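Long-range contacts in protein, related to general stress protein 26(GS26) of B.subtilis (Clostridium acetobutylicum, PDB 2HQ7), which is of unknown function but belongs to the pyridoxamine 5'-phosphate oxidase family and probably binds a flavin, as many relatives in the FMN-binding clan do: residues 20-24 with 34-38; 82-88 with 120-126; 96-100 with 112-117. All blocks are in the same frame, centred on the assembly; numbering follows the deposited sequence.

Interaction 1. Residues 20-24 with 34-38; sequences IVMVG and IKAMM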
loop_
_atom_site.group_PDB
_atom_site.type_symbol
_atom_site.label_atom_id
_atom_site.label_comp_id
_atom_site.label_asym_id
_atom_site.label_seq_id
_atom_site.Cartn_x
_atom_site.Cartn_y
_atom_site.Cartn_z
ATOM N N ILE B 20 3.493 9.921 6.662
ATOM C CA ILE B 20 2.400 9.098 6.114
ATOM C C ILE B 20 2.873 7.688 5.862
ATOM O O ILE B 20 3.923 7.482 5.288
ATOM C CB ILE B 20 1.868 9.653 4.764
ATOM C CG1 ILE B 20 1.590 11.155 4.860
ATOM C CG2 ILE B 20 0.582 8.943 4.351
ATOM C CD1 ILE B 20 0.636 11.519 5.996
ATOM N N VAL B 21 2.099 6.712 6.296
ATOM C CA VAL B 21 2.449 5.335 6.043
ATOM C C VAL B 21 1.251 4.653 5.427
ATOM O O VAL B 21 0.104 4.895 5.830
ATOM C CB VAL B 21 2.894 4.580 7.340
ATOM C CG1 VAL B 21 1.806 4.473 8.276
ATOM C CG2 VAL B 21 3.361 3.198 7.008
HETATM N N MSE B 22 1.530 3.759 4.491
HETATM C CA MSE B 22 0.492 2.994 3.813
HETATM C C MSE B 22 0.265 1.745 4.629
HETATM O O MSE B 22 1.228 1.018 4.926
HETATM C CB MSE B 22 0.969 2.528 2.475
HETATM C CG MSE B 22 1.718 3.490 1.620
HETATM SE SE MSE B 22 0.416 4.135 0.473
HETATM C CE MSE B 22 -0.065 5.618 1.650
ATOM N N VAL B 23 -0.971 1.449 4.969
ATOM C CA VAL B 23 -1.235 0.334 5.866
ATOM C C VAL B 23 -2.117 -0.672 5.153
ATOM O O VAL B 23 -3.263 -0.354 4.784
ATOM C CB VAL B 23 -1.970 0.786 7.111
ATOM C CG1 VAL B 23 -2.294 -0.415 7.974
ATOM C CG2 VAL B 23 -1.181 1.819 7.845
ATOM N N GLY B 24 -1.606 -1.888 4.992
ATOM C CA GLY B 24 -2.366 -2.958 4.399
ATOM C C GLY B 24 -3.088 -3.805 5.442
ATOM O O GLY B 24 -2.500 -4.202 6.418
ATOM N N ILE B 34 -5.775 -1.158 1.366
ATOM C CA ILE B 34 -4.698 -0.273 1.743
ATOM C C ILE B 34 -5.299 1.074 2.079
ATOM O O ILE B 34 -6.124 1.591 1.310
ATOM C CB ILE B 34 -3.680 -0.070 0.591
ATOM C CG1 ILE B 34 -3.023 -1.396 0.208
ATOM C CG2 ILE B 34 -2.618 0.945 0.993
ATOM C CD1 ILE B 34 -2.112 -1.336 -1.085
ATOM N N LYS B 35 -4.865 1.630 3.213
ATOM C CA LYS B 35 -5.180 2.996 3.633
ATOM C C LYS B 35 -3.935 3.739 4.080
ATOM O O LYS B 35 -3.036 3.134 4.663
ATOM C CB LYS B 35 -6.141 2.952 4.818
ATOM C CG LYS B 35 -6.845 4.241 5.063
ATOM C CD LYS B 35 -7.921 4.037 6.105
ATOM C CE LYS B 35 -8.656 5.318 6.428
ATOM N NZ LYS B 35 -9.839 5.011 7.296
ATOM N N ALA B 36 -3.897 5.048 3.815
ATOM C CA ALA B 36 -2.876 5.943 4.376
ATOM C C ALA B 36 -3.176 6.256 5.856
ATOM O O ALA B 36 -4.325 6.446 6.251
ATOM C CB ALA B 36 -2.758 7.234 3.558
HETATM N N MSE B 37 -2.143 6.189 6.686
HETATM C CA MSE B 37 -2.264 6.539 8.095
HETATM C C MSE B 37 -1.124 7.429 8.484
HETATM O O MSE B 37 -0.178 7.588 7.729
HETATM C CB MSE B 37 -2.276 5.291 8.961
HETATM C CG MSE B 37 -3.570 4.553 8.877
HETATM SE SE MSE B 37 -3.706 3.137 10.199
HETATM C CE MSE B 37 -3.269 4.078 11.845
HETATM N N MSE B 38 -1.236 8.055 9.643
HETATM C CA MSE B 38 -0.208 8.990 10.085
HETATM C C MSE B 38 0.655 8.303 11.137
HETATM O O MSE B 38 0.146 7.600 12.022
HETATM C CB MSE B 38 -0.843 10.292 10.605
HETATM C CG MSE B 38 -0.053 11.018 11.694
HETATM SE SE MSE B 38 -0.683 12.870 11.967
HETATM C CE MSE B 38 0.099 13.588 10.294
#
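Val-21 and Met-37 (a selenomethionine, like Met-22) exchange two backbone hydrogen bonds: Val-21 N donates to Met-37 O over 2.8 Å, and Met-37 N to Val-21 O over 2.7 Å. Further along, Val-23 N reaches Lys-35 O at 2.7 Å and Lys-35 N returns a bond to Val-23 O. The non-hydrogen-bonded pair Met-22 and Ala-36 sits between, its CA atoms 4.5 Å apart, so the register runs antiparallel without a break. On the face carrying Val-23 and Met-37, Val-23 CG2 stands anti to its own carbonyl carbon and lies 3.7 Å from Met-37 SE. On the other face Met-22 is bent at chi2 (-98°) and again at chi3, which turns its CE back to 3.7 Å from Ala-36 CB; Ile-20 CG2 meets the same CB at 3.8 Å. Farther out, Leu-70 of strand 67-74 and Leu-50 of strand 47-53 pack on Val-21, whereas Tyr-71 of the second subunit packs on Met-22 and Ala-36. One face thus looks into the chain's own core and the other toward its partner, as expected of a beta hairpin in the dimeric split-barrel fold of this family.

Interaction 2. Residues 82-88 with 120-126; sequences MLVGTIE and LCFTAEW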
loop_
_atom_site.group_PDB
_atom_site.type_symbol
_atom_site.label_atom_id
_atom_site.label_comp_id
_atom_site.label_asym_id
_atom_site.label_seq_id
_atom_site.Cartn_x
_atom_site.Cartn_y
_atom_site.Cartn_z
HETATM N N MSE B 82 8.770 -2.648 3.217
HETATM C CA MSE B 82 7.544 -3.214 3.754
HETATM C C MSE B 82 7.837 -3.921 5.051
HETATM O O MSE B 82 8.774 -4.713 5.127
HETATM C CB MSE B 82 6.933 -4.235 2.799
HETATM C CG MSE B 82 5.830 -5.055 3.455
HETATM SE SE MSE B 82 5.175 -6.529 2.442
HETATM C CE MSE B 82 6.556 -7.921 2.606
ATOM N N LEU B 83 6.982 -3.691 6.049
ATOM C CA LEU B 83 7.093 -4.373 7.324
ATOM C C LEU B 83 5.812 -5.107 7.553
ATOM O O LEU B 83 4.731 -4.551 7.296
ATOM C CB LEU B 83 7.308 -3.394 8.471
ATOM C CG LEU B 83 8.545 -2.496 8.345
ATOM C CD1 LEU B 83 8.470 -1.373 9.411
ATOM C CD2 LEU B 83 9.882 -3.265 8.461
ATOM N N VAL B 84 5.933 -6.324 8.082
ATOM C CA VAL B 84 4.819 -7.224 8.319
ATOM C C VAL B 84 4.718 -7.550 9.815
ATOM O O VAL B 84 5.728 -7.763 10.496
ATOM C CB VAL B 84 4.984 -8.518 7.500
ATOM C CG1 VAL B 84 3.887 -9.580 7.922
ATOM C CG2 VAL B 84 4.931 -8.212 6.059
ATOM N N GLY B 85 3.497 -7.588 10.323
ATOM C CA GLY B 85 3.272 -7.637 11.764
ATOM C C GLY B 85 1.820 -7.533 12.129
ATOM O O GLY B 85 0.974 -7.783 11.304
ATOM N N THR B 86 1.554 -7.212 13.398
ATOM C CA THR B 86 0.214 -7.115 13.939
ATOM C C THR B 86 0.024 -5.797 14.663
ATOM O O THR B 86 0.968 -5.204 15.186
ATOM C CB THR B 86 -0.049 -8.203 14.997
ATOM O OG1 THR B 86 0.948 -8.079 15.999
ATOM C CG2 THR B 86 0.014 -9.571 14.408
ATOM N N ILE B 87 -1.217 -5.362 14.724
ATOM C CA ILE B 87 -1.536 -4.030 15.196
ATOM C C ILE B 87 -2.561 -4.135 16.332
ATOM O O ILE B 87 -3.411 -5.006 16.311
ATOM C CB ILE B 87 -2.072 -3.207 14.034
ATOM C CG1 ILE B 87 -1.963 -1.718 14.335
ATOM C CG2 ILE B 87 -3.510 -3.646 13.682
ATOM C CD1 ILE B 87 -1.903 -0.866 13.103
ATOM N N GLU B 88 -2.455 -3.270 17.341
ATOM C CA GLU B 88 -3.494 -3.211 18.364
ATOM C C GLU B 88 -3.973 -1.770 18.519
ATOM O O GLU B 88 -3.185 -0.832 18.358
ATOM C CB GLU B 88 -2.986 -3.780 19.677
ATOM C CG GLU B 88 -2.073 -2.900 20.447
ATOM C CD GLU B 88 -2.103 -3.213 21.960
ATOM O OE1 GLU B 88 -3.167 -3.016 22.604
ATOM O OE2 GLU B 88 -1.054 -3.629 22.498
ATOM N N LEU B 120 -3.050 3.551 17.174
ATOM C CA LEU B 120 -2.720 2.124 16.997
ATOM C C LEU B 120 -1.256 1.865 17.272
ATOM O O LEU B 120 -0.422 2.732 17.101
ATOM C CB LEU B 120 -3.054 1.673 15.567
ATOM C CG LEU B 120 -4.514 1.944 15.252
ATOM C CD1 LEU B 120 -4.578 3.299 14.574
ATOM C CD2 LEU B 120 -5.122 0.917 14.382
ATOM N N CYS B 121 -0.941 0.670 17.739
ATOM C CA CYS B 121 0.467 0.288 17.887
ATOM C C CYS B 121 0.756 -0.937 17.004
ATOM O O CYS B 121 0.146 -1.992 17.183
ATOM C CB CYS B 121 0.756 0.013 19.347
ATOM S SG CYS B 121 2.447 -0.403 19.628
ATOM N N PHE B 122 1.622 -0.750 16.001
ATOM C CA PHE B 122 2.098 -1.831 15.138
ATOM C C PHE B 122 3.435 -2.377 15.615
ATOM O O PHE B 122 4.347 -1.615 15.859
ATOM C CB PHE B 122 2.297 -1.312 13.720
ATOM C CG PHE B 122 2.998 -2.297 12.785
ATOM C CD1 PHE B 122 2.305 -3.364 12.215
ATOM C CD2 PHE B 122 4.317 -2.086 12.398
ATOM C CE1 PHE B 122 2.942 -4.244 11.318
ATOM C CE2 PHE B 122 4.949 -2.926 11.481
ATOM C CZ PHE B 122 4.276 -4.007 10.935
ATOM N N THR B 123 3.553 -3.697 15.681
ATOM C CA THR B 123 4.794 -4.387 16.065
ATOM C C THR B 123 5.227 -5.234 14.892
ATOM O O THR B 123 4.481 -6.119 14.501
ATOM C CB THR B 123 4.537 -5.311 17.294
ATOM O OG1 THR B 123 4.111 -4.502 18.391
ATOM C CG2 THR B 123 5.783 -6.127 17.695
ATOM N N ALA B 124 6.394 -4.921 14.295
ATOM C CA ALA B 124 6.905 -5.608 13.103
ATOM C C ALA B 124 7.563 -6.943 13.419
ATOM O O ALA B 124 8.336 -7.045 14.353
ATOM C CB ALA B 124 7.919 -4.688 12.322
ATOM N N GLU B 125 7.252 -7.966 12.628
ATOM C CA GLU B 125 7.899 -9.281 12.742
ATOM C C GLU B 125 9.029 -9.408 11.714
ATOM O O GLU B 125 10.109 -9.906 12.028
ATOM C CB GLU B 125 6.890 -10.395 12.516
ATOM C CG GLU B 125 5.796 -10.523 13.625
ATOM C CD GLU B 125 4.525 -11.218 13.119
ATOM O OE1 GLU B 125 4.630 -12.049 12.177
ATOM O OE2 GLU B 125 3.426 -10.910 13.644
ATOM N N TRP B 126 8.771 -8.975 10.479
ATOM C CA TRP B 126 9.822 -8.980 9.453
ATOM C C TRP B 126 9.605 -7.917 8.400
ATOM O O TRP B 126 8.602 -7.214 8.402
ATOM C CB TRP B 126 9.947 -10.369 8.798
ATOM C CG TRP B 126 8.719 -10.871 8.140
ATOM C CD1 TRP B 126 7.686 -11.514 8.740
ATOM C CD2 TRP B 126 8.400 -10.808 6.739
ATOM N NE1 TRP B 126 6.726 -11.838 7.802
ATOM C CE2 TRP B 126 7.146 -11.426 6.568
ATOM C CE3 TRP B 126 9.050 -10.285 5.619
ATOM C CZ2 TRP B 126 6.523 -11.532 5.316
ATOM C CZ3 TRP B 126 8.436 -10.395 4.387
ATOM C CH2 TRP B 126 7.183 -11.010 4.245
HETATM O O HOH W 1 1.304 -4.091 18.449
HETATM O O HOH W 2 3.605 -8.994 15.595
#
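A classic beta bulge marks this antiparallel strand pair: Glu-125 and Trp-126 both face Val-84, whose carbonyl oxygen takes two backbone N-H groups. Glu-125 N approaches Val-84 O at 2.6 Å in the carbonyl plane, and Trp-126 N reaches the same oxygen at 3.3 Å from a tilted direction. Val-84 N answers with a straight bond to Trp-126 O (2.8 Å, 168° at the hydrogen). Beyond the extra residue the register moves by one, and Thr-86 pairs with Thr-123 and Glu-88 with Cys-121.

The Trp-126 indole lies alongside Val-84, whose CB sits 3.9 Å from the centroid of the five-membered ring and 20° off its normal, a CH-pi contact over the face. The methyl CE of Met-82, a selenomethionine, comes obliquely to the far end of the indole, 3.6 Å from Trp-126 CH2. Both strands belong to the curled sheet of the split-barrel fold; strand 67-74 pairs with strand 79-90 on its other side, and its Ile-68 and Leu-70 pack on Phe-122. With chi1 at 171°, the Phe-122 ring is carried across to the backbone of the opposite strand, where its CE1 lies 3.4 Å from Gly-85 CA. Having no side chain, Gly-85 leaves room for the ring to come this close. Farther along, the side chains of Ile-87 and Leu-120 pass at a slant, with Ile-87 CD1 3.7 Å from Leu-120 CB.

Polar groups on the Thr-86 side are linked through ordered waters. One accepts from Thr-86 OG1 and donates to Thr-123 O and to Glu-125 OE2, tying the residue before Trp-126 to the opposite strand. Another donates to Cys-121 O at 2.7 Å and is hydrogen-bonded to Thr-123 OG1. Tyr-31 of the second subunit packs on Val-84 and Thr-86 and forms a weak hydrogen bond with Glu-125 OE2.

Interaction 3. Residues 96-100 with 112-117; sequences KEMLW and IDDPDY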
loop_
_atom_site.group_PDB
_atom_site.type_symbol
_atom_site.label_atom_id
_atom_site.label_comp_id
_atom_site.label_asym_id
_atom_site.label_seq_id
_atom_site.Cartn_x
_atom_site.Cartn_y
_atom_site.Cartn_z
ATOM N N LYS B 96 -2.978 7.890 24.296
ATOM C CA LYS B 96 -3.430 8.806 23.311
ATOM C C LYS B 96 -2.827 10.164 23.549
ATOM O O LYS B 96 -2.401 10.791 22.626
ATOM C CB LYS B 96 -4.964 8.818 23.298
ATOM C CG LYS B 96 -5.508 7.547 22.622
ATOM C CD LYS B 96 -7.024 7.381 22.721
ATOM C CE LYS B 96 -7.747 7.924 21.511
ATOM N NZ LYS B 96 -9.239 7.760 21.610
ATOM N N GLU B 97 -2.760 10.583 24.810
ATOM C CA GLU B 97 -2.123 11.839 25.192
ATOM C C GLU B 97 -0.606 11.829 24.966
ATOM O O GLU B 97 -0.050 12.799 24.450
ATOM C CB GLU B 97 -2.396 12.099 26.664
ATOM C CG GLU B 97 -1.852 13.379 27.186
ATOM C CD GLU B 97 -2.223 13.567 28.637
ATOM O OE1 GLU B 97 -2.046 12.608 29.419
ATOM O OE2 GLU B 97 -2.697 14.663 28.984
HETATM N N MSE B 98 0.068 10.748 25.356
HETATM C CA MSE B 98 1.505 10.656 25.155
HETATM C C MSE B 98 1.906 10.577 23.692
HETATM O O MSE B 98 3.004 10.980 23.335
HETATM C CB MSE B 98 2.088 9.464 25.868
HETATM C CG MSE B 98 2.374 9.769 27.304
HETATM SE SE MSE B 98 3.141 8.239 28.194
HETATM C CE MSE B 98 1.509 7.146 28.403
ATOM N N LEU B 99 1.023 10.075 22.842
ATOM C CA LEU B 99 1.350 9.948 21.428
ATOM C C LEU B 99 0.936 11.130 20.579
ATOM O O LEU B 99 1.412 11.273 19.446
ATOM C CB LEU B 99 0.676 8.681 20.919
ATOM C CG LEU B 99 1.275 7.395 21.441
ATOM C CD1 LEU B 99 0.278 6.269 21.105
ATOM C CD2 LEU B 99 2.721 7.219 20.806
ATOM N N TRP B 100 0.049 11.975 21.115
ATOM C CA TRP B 100 -0.413 13.181 20.426
ATOM C C TRP B 100 0.753 14.021 19.925
ATOM O O TRP B 100 1.760 14.159 20.619
ATOM C CB TRP B 100 -1.306 14.016 21.359
ATOM C CG TRP B 100 -1.856 15.282 20.758
ATOM C CD1 TRP B 100 -1.281 16.509 20.788
ATOM C CD2 TRP B 100 -3.090 15.437 20.048
ATOM N NE1 TRP B 100 -2.076 17.426 20.139
ATOM C CE2 TRP B 100 -3.198 16.792 19.686
ATOM C CE3 TRP B 100 -4.126 14.566 19.709
ATOM C CZ2 TRP B 100 -4.285 17.295 18.964
ATOM C CZ3 TRP B 100 -5.207 15.064 19.009
ATOM C CH2 TRP B 100 -5.280 16.419 18.648
ATOM N N ILE B 112 -7.178 15.460 22.173
ATOM C CA ILE B 112 -7.021 14.076 22.577
ATOM C C ILE B 112 -8.368 13.389 22.703
ATOM O O ILE B 112 -8.480 12.198 22.425
ATOM C CB ILE B 112 -6.195 13.981 23.892
ATOM C CG1 ILE B 112 -4.740 14.337 23.584
ATOM C CG2 ILE B 112 -6.334 12.592 24.546
ATOM C CD1 ILE B 112 -4.021 15.190 24.676
ATOM N N ASP B 113 -9.393 14.133 23.100
ATOM C CA ASP B 113 -10.718 13.547 23.274
ATOM C C ASP B 113 -11.579 13.544 22.017
ATOM O O ASP B 113 -12.731 13.151 22.083
ATOM C CB ASP B 113 -11.477 14.259 24.388
ATOM C CG ASP B 113 -10.704 14.286 25.680
ATOM O OD1 ASP B 113 -10.619 13.227 26.327
ATOM O OD2 ASP B 113 -10.168 15.364 26.022
ATOM N N ASP B 114 -11.037 13.976 20.877
ATOM C CA ASP B 114 -11.780 13.948 19.615
ATOM C C ASP B 114 -12.232 12.514 19.385
ATOM O O ASP B 114 -11.429 11.585 19.515
ATOM C CB ASP B 114 -10.898 14.433 18.467
ATOM C CG ASP B 114 -11.688 14.802 17.202
ATOM O OD1 ASP B 114 -12.317 13.929 16.566
ATOM O OD2 ASP B 114 -11.608 15.976 16.799
ATOM N N PRO B 115 -13.528 12.306 19.104
ATOM C CA PRO B 115 -13.965 10.937 18.911
ATOM C C PRO B 115 -13.393 10.281 17.653
ATOM O O PRO B 115 -13.439 9.078 17.559
ATOM C CB PRO B 115 -15.488 11.059 18.813
ATOM C CG PRO B 115 -15.735 12.448 18.411
ATOM C CD PRO B 115 -14.649 13.263 18.993
ATOM N N ASP B 116 -12.848 11.055 16.704
ATOM C CA ASP B 116 -12.252 10.490 15.527
ATOM C C ASP B 116 -10.752 10.179 15.626
ATOM O O ASP B 116 -10.164 9.740 14.639
ATOM C CB ASP B 116 -12.469 11.430 14.342
ATOM C CG ASP B 116 -13.935 11.715 14.097
ATOM O OD1 ASP B 116 -14.730 10.751 14.034
ATOM O OD2 ASP B 116 -14.290 12.909 13.995
ATOM N N TYR B 117 -10.134 10.446 16.772
ATOM C CA TYR B 117 -8.725 10.162 16.968
ATOM C C TYR B 117 -8.618 8.737 17.478
ATOM O O TYR B 117 -9.012 8.445 18.594
ATOM C CB TYR B 117 -8.135 11.169 17.949
ATOM C CG TYR B 117 -6.716 10.910 18.465
ATOM C CD1 TYR B 117 -5.722 10.457 17.634
ATOM C CD2 TYR B 117 -6.386 11.163 19.789
ATOM C CE1 TYR B 117 -4.425 10.230 18.113
ATOM C CE2 TYR B 117 -5.077 10.935 20.290
ATOM C CZ TYR B 117 -4.115 10.459 19.445
ATOM O OH TYR B 117 -2.832 10.245 19.908
HETATM O O HOH W 3 -10.257 10.450 21.535
#
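Nearly straight first torsions, chi1 -179° in Trp-100 and 170° in Tyr-117, extend both aromatic groups away from their backbone nitrogens and bring them together. They meet as a T-shaped (edge-to-face) pair, with the edge of the indole six-membered ring directed at the tyrosine face. The planes stand at 83° and the ring centroids are 5.4 Å apart; the nearest approach is Trp-100 CE3 to Tyr-117 CE2 at 3.8 Å, toward the rim of the tyrosine ring.

Lys-96 occupies the opposite side of that ring. Its chain runs past Tyr-117 in the reverse direction and bends at chi3, so CE lies 3.9 Å from Tyr-117 CD2. The terminal NZ gives a weak hydrogen bond to Tyr-117 O and a firmer one, 2.9 Å from NZ, to a water. That water passes hydrogens on to Ile-112 O and Asp-114 O, so it links the ammonium group to two loop carbonyls, while from Lys-96 Tyr-117 O receives only the weak direct bond. In return, Tyr-117 OH donates to Lys-96 O over 2.8 Å, using a lone pair in the carbonyl plane. This oxygen belongs to the last turn of helix 93-99, where it also receives a weak bond from Trp-100 N.

Ile-112 fills the angle between helix and indole. Its backbone N lies over one indole face, 3.7 Å from Trp-100 CZ3, while its CD1 touches Glu-97 CG at 3.8 Å. Elsewhere in the chain, Tyr-108 meets the Tyr-117 ring, and Leu-40 of strand 32-43 packs on Tyr-117 as well. Leading into Tyr-117, Asp-114 OD1 accepts from Asp-116 N at 2.9 Å, and Tyr-117 N bonds back to Asp-114 O. The loop therefore returns from the helix end to strand 117-131 through an Asx turn overlapping a type I beta turn.

In the fold
Interactions 1 and 2 lie in the same curled antiparallel sheet, their centres 12 Å apart. They touch where the end of Met-37 packs on Leu-120, and both also reach the second subunit, so the hairpin 20-26/32-43 and the pair 79-90/117-131 contribute to the core and the dimer interface together. Interaction 1 closes first along the chain. Interaction 3 is nested within the loop that interaction 2 closes: strand 79-90 leads into helix 93-99, and the following loop leads back into strand 117-131. It is a surface contact about 21 Å from interaction 2, centre to centre, and joins the helix to the end of that loop, without touching the partner chain.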